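PDB 4UJ8: surface layer protein from Geobacillus stearothermophilus, which probably self-assembles into the surface layer coating the bacterial cell, this piece being its calcium-binding domains 6 and 7. Local coordinates for residues 23-28 / 116-121; 36-41 / 51-56; 70-75 / 83-88; 121-126 / 150-155; 173-178 / 220-225. All coordinates share one frame; numbering follows the deposited sequence. Where two conformers were deposited one is given.

Contact 1 of 5, residues 23-28 / 116-121. With CA (calcium ion), chain F.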
# COMPACT_ATOMS: atom_id res chain seq x y z
N ASP A 23 -5.82 7.56 -1.24
CA ASP A 23 -4.66 6.83 -0.68
C ASP A 23 -5.10 5.43 -0.25
O ASP A 23 -5.86 5.28 0.70
CB ASP A 23 -4.06 7.62 0.50
CG ASP A 23 -2.74 7.04 1.00
OD1 ASP A 23 -2.43 5.88 0.67
OD2 ASP A 23 -2.01 7.75 1.73
N LYS A 24 -4.67 4.41 -0.99
CA LYS A 24 -5.18 3.08 -0.76
C LYS A 24 -4.41 2.40 0.36
O LYS A 24 -4.60 1.21 0.62
CB LYS A 24 -5.13 2.24 -2.03
CG LYS A 24 -3.75 1.99 -2.60
CD LYS A 24 -3.85 1.00 -3.74
CE LYS A 24 -2.49 0.60 -4.23
NZ LYS A 24 -2.57 -0.44 -5.31
N SER A 25 -3.56 3.15 1.05
CA SER A 25 -3.02 2.68 2.32
C SER A 25 -4.18 2.40 3.29
O SER A 25 -5.26 2.97 3.18
CB SER A 25 -2.07 3.71 2.92
OG SER A 25 -1.82 3.43 4.29
N ALA A 26 -3.95 1.51 4.25
CA ALA A 26 -5.02 1.17 5.18
C ALA A 26 -4.96 2.04 6.43
O ALA A 26 -5.89 2.03 7.25
CB ALA A 26 -4.95 -0.30 5.55
N THR A 27 -3.88 2.82 6.57
CA THR A 27 -3.65 3.56 7.80
C THR A 27 -3.26 5.04 7.69
O THR A 27 -2.88 5.63 8.70
CB THR A 27 -2.52 2.90 8.63
OG1 THR A 27 -1.30 2.90 7.87
CG2 THR A 27 -2.89 1.48 9.01
N GLU A 28 -3.33 5.65 6.51
CA GLU A 28 -2.84 7.03 6.39
C GLU A 28 -3.61 7.97 7.32
O GLU A 28 -4.81 7.80 7.55
CB GLU A 28 -2.89 7.55 4.94
CG GLU A 28 -4.26 8.01 4.44
CD GLU A 28 -5.13 6.86 3.98
OE1 GLU A 28 -4.63 5.71 3.99
OE2 GLU A 28 -6.29 7.09 3.59
N ASP A 116 -0.42 5.39 -2.72
CA ASP A 116 -0.30 4.43 -1.63
C ASP A 116 0.89 4.81 -0.76
O ASP A 116 2.04 4.62 -1.16
CB ASP A 116 -0.16 3.00 -2.17
CG ASP A 116 -0.26 1.96 -1.08
OD1 ASP A 116 -0.20 2.35 0.11
OD2 ASP A 116 -0.40 0.76 -1.39
N THR A 117 0.62 5.35 0.42
CA THR A 117 1.70 5.83 1.28
C THR A 117 2.10 4.81 2.36
O THR A 117 2.79 5.15 3.31
CB THR A 117 1.33 7.17 1.97
OG1 THR A 117 0.14 7.03 2.76
CG2 THR A 117 1.13 8.25 0.90
N THR A 118 1.66 3.56 2.19
CA THR A 118 2.04 2.50 3.12
C THR A 118 3.56 2.46 3.32
O THR A 118 4.32 2.62 2.36
CB THR A 118 1.54 1.12 2.61
OG1 THR A 118 0.12 1.15 2.51
CG2 THR A 118 1.95 -0.02 3.58
N LEU A 119 3.99 2.29 4.56
CA LEU A 119 5.39 2.04 4.85
C LEU A 119 5.80 0.70 4.23
O LEU A 119 5.16 -0.32 4.47
CB LEU A 119 5.66 2.06 6.35
CG LEU A 119 5.52 3.44 7.01
CD1 LEU A 119 6.00 3.42 8.46
CD2 LEU A 119 6.26 4.51 6.20
N LYS A 120 6.86 0.73 3.44
CA LYS A 120 7.29 -0.40 2.62
C LYS A 120 8.75 -0.75 2.91
O LYS A 120 9.60 0.14 2.90
CB LYS A 120 7.10 -0.05 1.14
CG LYS A 120 7.09 -1.21 0.17
CD LYS A 120 6.90 -0.66 -1.25
CE LYS A 120 6.86 -1.76 -2.30
NZ LYS A 120 6.59 -1.20 -3.67
N ALA A 121 9.05 -2.02 3.17
CA ALA A 121 10.43 -2.45 3.40
C ALA A 121 11.28 -2.09 2.19
O ALA A 121 10.99 -2.54 1.08
CB ALA A 121 10.49 -3.95 3.68
CA CA F . -6.70 4.84 2.91
O HOH W 1 -0.06 5.37 5.25
O HOH W 2 -1.77 -0.02 4.21
O HOH W 3 -8.02 2.93 2.30
O HOH W 4 -7.63 4.49 5.05
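Asp116 lies against the aliphatic run of Lys24, the two side chains crossing at about a right angle with Lys24 CE 3.5 Å from Asp116 OD2. The ammonium does not close on that carboxylate: NZ makes weak hydrogen bonds to the carbonyls of Ser90 and Lys92. Asp116 OD1 turns back on its own chain, taking Thr118 N in an Asx turn and the Thr118 hydroxyl on its syn lone pair, 2.7 Å from Thr118 OG1 to Asp116 OD1. Thr117 comes next and grips Asp23 twice. Its backbone N donates to Asp23 OD1 at 3.1 Å, and its OG1, set between backbone N and carbonyl carbon (chi1 59°), gives a very short 2.5 Å bond to Asp23 OD2. Asp23 OD1 also accepts from Ser25 N in a second Asx turn, and the two N-H groups approach it from opposite faces of the carboxylate plane. Thr118 OG1 sits 3.4 Å from Ser25 CB, and a water links it to Ala26 N; another water joins Thr117 OG1 to Ser25 OG. From Leu119 onward the chain leaves this loop for the second domain. On the far side of 23-28 a calcium ion is held by Asp23 O, Ser25 O, both carboxylate oxygens of Glu28, Asn33 OD1 and two waters; Glu28 OE2 also accepts from Asn32 N. Asp23 therefore serves the metal with its carbonyl and the interdomain linker with its carboxylate, and three donors plus the nearby calcium would probably keep that carboxylate ionised although Asp116 OD1 is 4.2 Å from Asp23 OD1.

Contact 2 of 5, residues 36-41 / 51-56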
# COMPACT_ATOMS: atom_id res chain seq x y z
N GLN A 36 -13.62 14.53 -3.87
CA GLN A 36 -14.95 15.13 -3.81
C GLN A 36 -15.07 16.22 -4.86
O GLN A 36 -14.24 17.14 -4.90
CB GLN A 36 -15.19 15.69 -2.42
CG GLN A 36 -14.97 14.65 -1.32
CD GLN A 36 -14.53 15.29 -0.03
OE1 GLN A 36 -15.01 16.36 0.34
NE2 GLN A 36 -13.58 14.65 0.66
N LEU A 37 -16.10 16.11 -5.71
CA LEU A 37 -16.27 17.00 -6.86
C LEU A 37 -17.56 17.78 -6.78
O LEU A 37 -18.59 17.26 -6.34
CB LEU A 37 -16.23 16.21 -8.17
CG LEU A 37 -14.98 15.37 -8.43
CD1 LEU A 37 -15.14 14.51 -9.67
CD2 LEU A 37 -13.74 16.25 -8.53
N LYS A 38 -17.49 19.04 -7.20
CA LYS A 38 -18.69 19.84 -7.49
C LYS A 38 -18.65 20.25 -8.95
O LYS A 38 -17.58 20.35 -9.54
CB LYS A 38 -18.76 21.09 -6.60
CG LYS A 38 -18.89 20.81 -5.12
CD LYS A 38 -20.22 20.21 -4.81
CE LYS A 38 -21.30 21.25 -4.96
NZ LYS A 38 -22.57 20.84 -4.31
N VAL A 39 -19.82 20.45 -9.56
CA VAL A 39 -19.87 20.96 -10.91
C VAL A 39 -20.78 22.19 -10.95
O VAL A 39 -21.97 22.10 -10.66
CB VAL A 39 -20.38 19.91 -11.93
CG1 VAL A 39 -20.29 20.47 -13.34
CG2 VAL A 39 -19.56 18.64 -11.83
N TYR A 40 -20.20 23.33 -11.30
CA TYR A 40 -20.94 24.58 -11.28
C TYR A 40 -21.11 25.16 -12.68
O TYR A 40 -20.26 24.98 -13.57
CB TYR A 40 -20.22 25.60 -10.37
CG TYR A 40 -20.24 25.28 -8.88
CD1 TYR A 40 -21.42 25.28 -8.16
CD2 TYR A 40 -19.05 25.02 -8.19
CE1 TYR A 40 -21.44 25.01 -6.79
CE2 TYR A 40 -19.07 24.74 -6.83
CZ TYR A 40 -20.26 24.75 -6.13
OH TYR A 40 -20.28 24.49 -4.78
N ALA A 41 -22.25 25.81 -12.89
CA ALA A 41 -22.44 26.65 -14.06
C ALA A 41 -22.25 28.09 -13.61
O ALA A 41 -22.85 28.52 -12.62
CB ALA A 41 -23.82 26.44 -14.63
N ASP A 51 -25.81 24.89 -9.46
CA ASP A 51 -25.07 23.76 -8.92
C ASP A 51 -25.62 22.51 -9.60
O ASP A 51 -26.68 22.03 -9.22
CB ASP A 51 -25.23 23.67 -7.40
CG ASP A 51 -24.38 22.57 -6.78
OD1 ASP A 51 -23.96 21.67 -7.52
OD2 ASP A 51 -24.16 22.61 -5.55
N ILE A 52 -24.92 22.01 -10.61
CA ILE A 52 -25.47 20.91 -11.39
C ILE A 52 -24.79 19.59 -11.05
O ILE A 52 -24.81 18.65 -11.84
CB ILE A 52 -25.33 21.17 -12.90
CG1 ILE A 52 -23.86 21.36 -13.29
CG2 ILE A 52 -26.17 22.40 -13.28
CD1 ILE A 52 -23.62 21.36 -14.79
N THR A 53 -24.19 19.52 -9.87
CA THR A 53 -23.48 18.31 -9.47
C THR A 53 -24.40 17.09 -9.45
O THR A 53 -24.00 16.00 -9.85
CB THR A 53 -22.83 18.48 -8.09
OG1 THR A 53 -22.06 19.69 -8.06
CG2 THR A 53 -21.93 17.27 -7.76
N ASN A 54 -25.65 17.29 -9.02
CA ASN A 54 -26.62 16.20 -9.00
C ASN A 54 -27.17 15.82 -10.39
O ASN A 54 -27.74 14.75 -10.57
CB ASN A 54 -27.79 16.55 -8.09
CG ASN A 54 -28.64 15.35 -7.78
OD1 ASN A 54 -28.12 14.27 -7.54
ND2 ASN A 54 -29.96 15.52 -7.81
N ASP A 55 -27.02 16.71 -11.36
CA ASP A 55 -27.60 16.49 -12.68
C ASP A 55 -26.62 15.78 -13.61
O ASP A 55 -27.02 15.08 -14.54
CB ASP A 55 -28.02 17.82 -13.32
CG ASP A 55 -28.92 18.64 -12.43
OD1 ASP A 55 -29.87 18.07 -11.84
OD2 ASP A 55 -28.68 19.86 -12.31
N VAL A 56 -25.34 15.96 -13.37
CA VAL A 56 -24.35 15.39 -14.26
C VAL A 56 -24.13 13.91 -13.99
O VAL A 56 -24.55 13.38 -12.97
CB VAL A 56 -23.00 16.11 -14.14
CG1 VAL A 56 -23.17 17.60 -14.49
CG2 VAL A 56 -22.43 15.95 -12.74
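Val39 N points straight at the hydroxyl of Thr53, donating to Thr53 OG1 at 2.8 Å with an N-H...O angle of 171°. That hydroxyl in turn donates to Asp51 OD1, on the syn lone pair, and the same oxygen also receives Thr53 N nearly end-on, closing an Asx turn. The Val39 carbonyl is met by Ile52 N at 3.0 Å, while Ile52 O serves both Asp55 N and Val56 N. Lys38, bent at chi2 and chi3, curls its ammonium round to a salt bridge: Lys38 NZ lies 2.7 Å from Asp51 OD2, on the syn lone pair; Asp80 and the carbonyl of Thr81 are its other partners. An alanine in place of Asp51 would probably leave Lys38 to Asp80 for its charge and free the Thr53 hydroxyl to swing away from Val39 N. Tyr40, bridged to Asp51 as a non-hydrogen-bonded antiparallel pair, brings CE1 within 3.8 Å of Asp51 CG. On the apolar side, Val39 CG1 touches Ile52 CG1 at 3.7 Å and Val39 CG2 meets Val56 CG2 at 4.0 Å. The turn leads from strand 48-51 to strand 57-59, in the other sheet; between the sheets, Val39 and Val56 both pack on Val100 of strand 94-102, beside Leu37 on Leu98.

Contact 3 of 5, residues 70-75 / 83-88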
# COMPACT_ATOMS: atom_id res chain seq x y z
N VAL A 70 -11.82 3.15 -10.06
CA VAL A 70 -12.53 3.99 -9.11
C VAL A 70 -14.04 3.95 -9.32
O VAL A 70 -14.54 3.65 -10.40
CB VAL A 70 -12.05 5.47 -9.18
CG1 VAL A 70 -10.55 5.56 -8.88
CG2 VAL A 70 -12.40 6.11 -10.53
N ASN A 71 -14.76 4.21 -8.24
CA ASN A 71 -16.21 4.33 -8.27
C ASN A 71 -16.59 5.81 -8.16
O ASN A 71 -15.89 6.59 -7.51
CB ASN A 71 -16.84 3.50 -7.13
CG ASN A 71 -18.37 3.37 -7.25
OD1 ASN A 71 -18.88 2.68 -8.12
ND2 ASN A 71 -19.09 4.02 -6.34
N ALA A 72 -17.72 6.17 -8.76
CA ALA A 72 -18.18 7.55 -8.71
C ALA A 72 -19.62 7.52 -8.24
O ALA A 72 -20.46 6.88 -8.87
CB ALA A 72 -18.04 8.21 -10.08
N SER A 73 -19.90 8.22 -7.15
CA SER A 73 -21.22 8.15 -6.53
C SER A 73 -21.74 9.53 -6.10
O SER A 73 -21.02 10.30 -5.46
CB SER A 73 -21.16 7.21 -5.32
OG SER A 73 -22.43 7.16 -4.69
N LYS A 74 -22.98 9.85 -6.46
CA LYS A 74 -23.58 11.08 -5.97
C LYS A 74 -24.06 10.90 -4.53
O LYS A 74 -24.84 9.99 -4.23
CB LYS A 74 -24.73 11.52 -6.86
CG LYS A 74 -24.26 12.06 -8.20
CD LYS A 74 -25.46 12.49 -9.05
CE LYS A 74 -25.39 11.88 -10.43
NZ LYS A 74 -26.55 12.25 -11.27
N SER A 75 -23.57 11.76 -3.63
CA SER A 75 -23.93 11.69 -2.22
C SER A 75 -24.59 13.00 -1.83
O SER A 75 -23.97 14.06 -1.93
CB SER A 75 -22.68 11.40 -1.37
OG SER A 75 -23.00 11.34 0.00
N TYR A 83 -20.08 14.78 -5.70
CA TYR A 83 -19.81 13.56 -6.45
C TYR A 83 -18.58 12.92 -5.80
O TYR A 83 -17.49 13.48 -5.86
CB TYR A 83 -19.58 13.88 -7.93
CG TYR A 83 -20.33 12.98 -8.91
CD1 TYR A 83 -20.14 11.59 -8.92
CD2 TYR A 83 -21.29 13.52 -9.78
CE1 TYR A 83 -20.84 10.77 -9.81
CE2 TYR A 83 -21.98 12.71 -10.66
CZ TYR A 83 -21.75 11.34 -10.68
OH TYR A 83 -22.44 10.51 -11.56
N VAL A 84 -18.76 11.76 -5.18
CA VAL A 84 -17.71 11.15 -4.37
C VAL A 84 -17.01 10.04 -5.13
O VAL A 84 -17.64 9.09 -5.58
CB VAL A 84 -18.28 10.60 -3.03
CG1 VAL A 84 -17.19 9.95 -2.21
CG2 VAL A 84 -18.93 11.71 -2.23
N ILE A 85 -15.70 10.21 -5.31
CA ILE A 85 -14.90 9.26 -6.04
C ILE A 85 -14.11 8.43 -5.05
O ILE A 85 -13.45 8.97 -4.17
CB ILE A 85 -13.94 9.97 -7.02
CG1 ILE A 85 -14.69 11.08 -7.75
CG2 ILE A 85 -13.28 8.96 -7.95
CD1 ILE A 85 -15.90 10.61 -8.57
N THR A 86 -14.17 7.11 -5.21
CA THR A 86 -13.47 6.21 -4.29
C THR A 86 -12.67 5.11 -4.99
O THR A 86 -12.97 4.73 -6.11
CB THR A 86 -14.47 5.50 -3.35
OG1 THR A 86 -15.46 4.83 -4.15
CG2 THR A 86 -15.15 6.50 -2.40
N ASP A 87 -11.66 4.58 -4.32
CA ASP A 87 -10.97 3.40 -4.82
C ASP A 87 -11.92 2.22 -4.82
O ASP A 87 -12.65 1.98 -3.87
CB ASP A 87 -9.74 3.12 -3.96
CG ASP A 87 -8.93 1.91 -4.44
OD1 ASP A 87 -9.10 1.52 -5.60
OD2 ASP A 87 -8.10 1.36 -3.67
N ASN A 88 -11.91 1.47 -5.92
CA ASN A 88 -12.64 0.19 -6.01
C ASN A 88 -11.74 -0.87 -6.64
O ASN A 88 -11.92 -1.24 -7.80
CB ASN A 88 -13.98 0.22 -6.81
CG ASN A 88 -14.81 -1.05 -6.58
OD1 ASN A 88 -14.38 -2.01 -6.00
ND2 ASN A 88 -16.04 -0.95 -6.87
O HOH W 5 -22.48 7.79 -10.95
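The phenol ring of Tyr83 has Lys74 CG over one face, 3.6 Å from the ring centroid and 18° off the normal, a CH-pi contact. At the ring's edge, in plane, lies the carbonyl carbon of Ala72, while Ala72 CB comes in obliquely, 3.8 Å from Tyr83 CE1. A chi1 of -133°, well off a staggered position, leans the Tyr83 ring across onto strand 70-75. Lys74 is bent at chi3, and its CE reaches 3.4 Å from Tyr83 OH before NZ goes on to the carbonyls of Asn54 and Val56. The Tyr83 hydroxyl is hydrogen-bonded to Ile58 N and, through a water, tied to Ala72 O. A leucine in place of Tyr83 would probably leave the Lys74 chain without its flat support and Ile58 N without the hydroxyl partner. Further along this face Ile85 CD1 packs on Ala72 CB at 3.6 Å, and Ile85 continues inward onto Leu98 and Ile22. Asn71, Ser73, Val84 and Thr86 project from the other face. Asn71 with Thr86 and Ser73 with Val84 are hydrogen-bonded pairs, each closed by two backbone bonds, the shortest being Val84 N to Ser73 O at 2.7 Å. With strand directions 158° apart, this is a regular antiparallel beta hairpin, at the margin of the sheet formed with strand 34-42 in a bacterial immunoglobulin-like (BIG2) beta-sandwich.

Contact 4 of 5, residues 121-126 / 150-155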
# COMPACT_ATOMS: atom_id res chain seq x y z
N ALA A 121 9.05 -2.02 3.17
CA ALA A 121 10.43 -2.45 3.40
C ALA A 121 11.28 -2.09 2.19
O ALA A 121 10.99 -2.54 1.08
CB ALA A 121 10.49 -3.95 3.68
N THR A 122 12.30 -1.27 2.39
CA THR A 122 13.10 -0.74 1.28
C THR A 122 14.57 -1.11 1.36
O THR A 122 15.22 -1.33 0.34
CB THR A 122 12.95 0.79 1.21
OG1 THR A 122 11.57 1.12 1.06
CG2 THR A 122 13.73 1.36 0.03
N VAL A 123 15.10 -1.20 2.58
CA VAL A 123 16.49 -1.60 2.77
C VAL A 123 16.55 -2.71 3.80
O VAL A 123 15.92 -2.62 4.84
CB VAL A 123 17.37 -0.43 3.26
CG1 VAL A 123 18.75 -0.92 3.69
CG2 VAL A 123 17.48 0.63 2.18
N VAL A 124 17.29 -3.78 3.50
CA VAL A 124 17.53 -4.82 4.48
C VAL A 124 19.03 -5.09 4.56
O VAL A 124 19.68 -5.26 3.53
CB VAL A 124 16.79 -6.13 4.14
CG1 VAL A 124 17.08 -7.18 5.22
CG2 VAL A 124 15.29 -5.87 4.05
N THR A 125 19.57 -5.09 5.78
CA THR A 125 20.98 -5.38 5.98
C THR A 125 21.20 -6.36 7.13
O THR A 125 20.42 -6.41 8.08
CB THR A 125 21.80 -4.12 6.30
OG1 THR A 125 21.27 -3.49 7.47
CG2 THR A 125 21.77 -3.15 5.14
N LYS A 126 22.28 -7.13 7.04
CA LYS A 126 22.67 -8.02 8.13
C LYS A 126 23.64 -7.30 9.06
O LYS A 126 24.43 -6.45 8.63
CB LYS A 126 23.29 -9.33 7.61
CG LYS A 126 24.65 -9.17 6.91
CD LYS A 126 25.20 -10.51 6.43
CE LYS A 126 26.40 -10.29 5.48
NZ LYS A 126 27.06 -11.55 5.03
N ASP A 150 18.51 -5.62 9.93
CA ASP A 150 17.91 -4.31 10.08
C ASP A 150 17.07 -4.05 8.84
O ASP A 150 17.52 -4.28 7.71
CB ASP A 150 18.97 -3.23 10.27
CG ASP A 150 19.51 -3.19 11.68
OD1 ASP A 150 18.70 -3.16 12.64
OD2 ASP A 150 20.74 -3.19 11.84
N ILE A 151 15.83 -3.61 9.05
CA ILE A 151 14.92 -3.30 7.96
C ILE A 151 14.57 -1.82 8.06
O ILE A 151 14.19 -1.35 9.14
CB ILE A 151 13.64 -4.16 7.99
CG1 ILE A 151 13.99 -5.65 7.98
CG2 ILE A 151 12.72 -3.84 6.82
CD1 ILE A 151 12.80 -6.58 8.03
N LYS A 152 14.73 -1.09 6.95
CA LYS A 152 14.33 0.32 6.87
C LYS A 152 13.20 0.50 5.86
O LYS A 152 13.19 -0.17 4.82
CB LYS A 152 15.50 1.22 6.44
CG LYS A 152 16.80 1.06 7.20
CD LYS A 152 16.67 1.43 8.66
CE LYS A 152 18.05 1.73 9.24
NZ LYS A 152 18.18 1.31 10.67
N ASP A 153 12.27 1.42 6.14
CA ASP A 153 11.22 1.74 5.17
C ASP A 153 11.73 2.76 4.15
O ASP A 153 12.91 3.11 4.14
CB ASP A 153 9.96 2.26 5.88
CG ASP A 153 10.19 3.53 6.71
OD1 ASP A 153 11.13 4.30 6.41
OD2 ASP A 153 9.41 3.76 7.66
N GLN A 154 10.83 3.24 3.29
CA GLN A 154 11.20 4.20 2.24
C GLN A 154 11.67 5.54 2.80
O GLN A 154 12.34 6.33 2.11
CB GLN A 154 10.04 4.42 1.27
CG GLN A 154 8.83 5.07 1.89
CD GLN A 154 7.75 4.08 2.28
OE1 GLN A 154 8.02 3.10 2.98
NE2 GLN A 154 6.53 4.32 1.82
N ASN A 155 11.32 5.82 4.05
CA ASN A 155 11.79 7.05 4.70
C ASN A 155 13.13 6.84 5.40
O ASN A 155 13.68 7.77 5.99
CB ASN A 155 10.75 7.55 5.70
CG ASN A 155 9.42 7.89 5.04
OD1 ASN A 155 9.37 8.42 3.93
ND2 ASN A 155 8.33 7.57 5.72
O HOH W 6 22.13 -4.30 9.84
O HOH W 7 19.12 -1.57 6.84
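A classic beta bulge opens the two-stranded antiparallel ribbon of strands 123-126 and 149-152: the carbonyl of Lys152 is shared by two successive N-H groups, with Thr122 N at 2.8 Å and Val123 N at 3.1 Å from Lys152 O, the latter tilted 25° from the carbonyl plane. Beyond the bulge the ladder is regular, with Val124 opposite Ile151 as a non-hydrogen-bonded pair and Thr125 with Asp150 as a hydrogen-bonded one. The packed face carries Ala121, Val124 and Ile151. With chi1 at -56°, Ile151 spreads its two branches: CG1 lies alongside Val124, 4.1 Å from Val124 CG2, and CG2 meets Ala121 CB at 3.9 Å. Helix 170-178 covers this face, Leu175 on Ile151 and Val178 on Ala121, while Ile228 and Ile231 close over Val124, so the ribbon helps to wall the core of the second domain. The reverse face is looser and open to solvent. Here Val123 and Lys152 touch just through their CB atoms, 4.0 Å apart, and the lysine chain bends off. Thr122 OG1, at the bulge, turns to the carbonyl of Lys120. At the far end Thr125 OG1 stands 3.6 Å from Asp150 CB, and a single water bridges the two side chains, 2.6 Å from Thr125 OG1 and 2.7 Å from Asp150 OD2.

Contact 5 of 5, residues 173-178 / 220-225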
# COMPACT_ATOMS: atom_id res chain seq x y z
N GLN A 173 6.80 -9.48 9.34
CA GLN A 173 5.88 -9.21 8.26
C GLN A 173 6.54 -8.32 7.21
O GLN A 173 6.35 -8.53 6.02
CB GLN A 173 4.59 -8.59 8.80
CG GLN A 173 3.77 -9.58 9.61
CD GLN A 173 3.53 -10.90 8.87
OE1 GLN A 173 4.24 -11.89 9.08
NE2 GLN A 173 2.52 -10.91 8.00
N ALA A 174 7.32 -7.35 7.66
CA ALA A 174 8.05 -6.47 6.75
C ALA A 174 9.03 -7.28 5.89
O ALA A 174 9.11 -7.10 4.68
CB ALA A 174 8.79 -5.39 7.53
N LEU A 175 9.77 -8.18 6.53
CA LEU A 175 10.71 -9.03 5.81
C LEU A 175 10.01 -9.85 4.72
O LEU A 175 10.44 -9.86 3.57
CB LEU A 175 11.45 -9.96 6.78
CG LEU A 175 12.41 -10.96 6.14
CD1 LEU A 175 13.53 -10.23 5.44
CD2 LEU A 175 12.97 -11.92 7.17
N LYS A 176 8.90 -10.50 5.09
CA LYS A 176 8.20 -11.41 4.18
C LYS A 176 7.62 -10.67 2.97
O LYS A 176 7.39 -11.26 1.92
CB LYS A 176 7.09 -12.18 4.91
CG LYS A 176 7.59 -13.02 6.10
CD LYS A 176 6.64 -14.17 6.49
CE LYS A 176 5.17 -13.80 6.46
NZ LYS A 176 4.33 -14.84 7.13
N SER A 177 7.39 -9.37 3.13
CA SER A 177 6.82 -8.58 2.04
C SER A 177 7.81 -8.41 0.87
O SER A 177 7.39 -8.14 -0.25
CB SER A 177 6.37 -7.20 2.54
OG SER A 177 7.48 -6.32 2.75
N VAL A 178 9.10 -8.57 1.15
CA VAL A 178 10.14 -8.39 0.11
C VAL A 178 10.99 -9.64 -0.09
O VAL A 178 11.82 -9.68 -1.00
CB VAL A 178 11.09 -7.21 0.43
CG1 VAL A 178 10.35 -5.87 0.32
CG2 VAL A 178 11.74 -7.37 1.79
N LEU A 220 19.33 -15.34 2.02
CA LEU A 220 18.04 -14.70 1.80
C LEU A 220 18.01 -14.09 0.41
O LEU A 220 18.93 -13.37 0.04
CB LEU A 220 17.79 -13.62 2.85
CG LEU A 220 17.44 -14.02 4.29
CD1 LEU A 220 18.55 -14.82 4.97
CD2 LEU A 220 17.13 -12.75 5.08
N VAL A 221 16.97 -14.39 -0.36
CA VAL A 221 16.84 -13.83 -1.71
C VAL A 221 15.57 -12.99 -1.76
O VAL A 221 14.51 -13.42 -1.31
CB VAL A 221 16.79 -14.93 -2.79
CG1 VAL A 221 16.57 -14.32 -4.17
CG2 VAL A 221 18.08 -15.71 -2.78
N PHE A 222 15.70 -11.78 -2.30
CA PHE A 222 14.61 -10.81 -2.27
C PHE A 222 13.96 -10.64 -3.64
O PHE A 222 14.53 -11.02 -4.65
CB PHE A 222 15.13 -9.48 -1.74
CG PHE A 222 15.71 -9.58 -0.35
CD1 PHE A 222 17.03 -9.96 -0.15
CD2 PHE A 222 14.92 -9.30 0.76
CE1 PHE A 222 17.55 -10.05 1.13
CE2 PHE A 222 15.44 -9.38 2.04
CZ PHE A 222 16.75 -9.76 2.23
N ASN A 223 12.76 -10.06 -3.68
CA ASN A 223 12.07 -9.94 -4.95
C ASN A 223 12.74 -8.89 -5.84
O ASN A 223 13.57 -8.11 -5.38
CB ASN A 223 10.58 -9.62 -4.75
CG ASN A 223 10.33 -8.33 -4.01
OD1 ASN A 223 11.11 -7.38 -4.11
ND2 ASN A 223 9.22 -8.27 -3.27
N GLU A 224 12.38 -8.90 -7.12
CA GLU A 224 13.04 -8.05 -8.10
C GLU A 224 12.68 -6.57 -7.89
O GLU A 224 13.54 -5.70 -8.00
CB GLU A 224 12.68 -8.50 -9.52
CG GLU A 224 13.47 -7.79 -10.61
CD GLU A 224 14.97 -7.84 -10.39
OE1 GLU A 224 15.50 -8.92 -10.06
OE2 GLU A 224 15.62 -6.78 -10.55
N ASP A 225 11.42 -6.31 -7.56
CA ASP A 225 10.94 -4.95 -7.33
C ASP A 225 11.81 -4.22 -6.29
O ASP A 225 12.20 -3.07 -6.49
CB ASP A 225 9.47 -4.99 -6.88
CG ASP A 225 8.98 -3.67 -6.31
OD1 ASP A 225 8.90 -2.68 -7.07
OD2 ASP A 225 8.65 -3.62 -5.10
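Val178 O, near the C-terminal end of helix 170-178, accepts from Asn223 N at 2.9 Å, just past strand 220-222, whose direction makes 64° with that of the helix at an axis distance of 9.1 Å. Phe222 sets its ring beside this bond: the ring edge is turned to the same carbonyl, with Phe222 CD2 3.6 Å from Val178 O, and Phe222 CD2 also touches Val178 CG2 at 3.9 Å. One turn back, Leu175 holds CG opposite its backbone N (chi1 177°) and brings CD1 to 4.0 Å from Phe222 CE2, the two side chains crossing at about a right angle. Leu175 CD1 reaches Leu220 CD2 more loosely, at 4.4 Å. Leu149 and Ile151 of strand 149-152 and Leu179 complete this apolar layer between helix and sheet in the second domain. Next to this layer the Asn223 amide lies against the helix end, its ND2 3.5 Å from Val178 CA. Ser177 turns its hydroxyl back into the helix, giving a 2.6 Å bond from Ser177 OG to Ala174 O. A carbonyl this late in a helix usually lacks an N-H ahead of it; Asn223 supplies one, and the weakly positive ring edge of Phe222 probably adds a small favourable electrostatic contribution at this oxygen.

Following the chain from the N terminus, the first segment of contact 1 comes early, at 23-28, but its loop closes at 116-121, after nearly the whole first domain. Contacts 2 and 3 are short closures within that span, one after the other; they do not cross, and they meet where Lys74 bonds the carbonyl of Asn54 and where strands 34-42 and 80-87 pair. Contact 4 begins at Ala121, shared with contact 1, and closes its loop at 150-155, where Gln154 bonds back to Thr118 and Lys120. Contact 5 follows in series, joining helix 170-178 to strand 214-222; the centres of contacts 4 and 5 are about 10 Å apart, and the helix packs on the ribbon of contact 4.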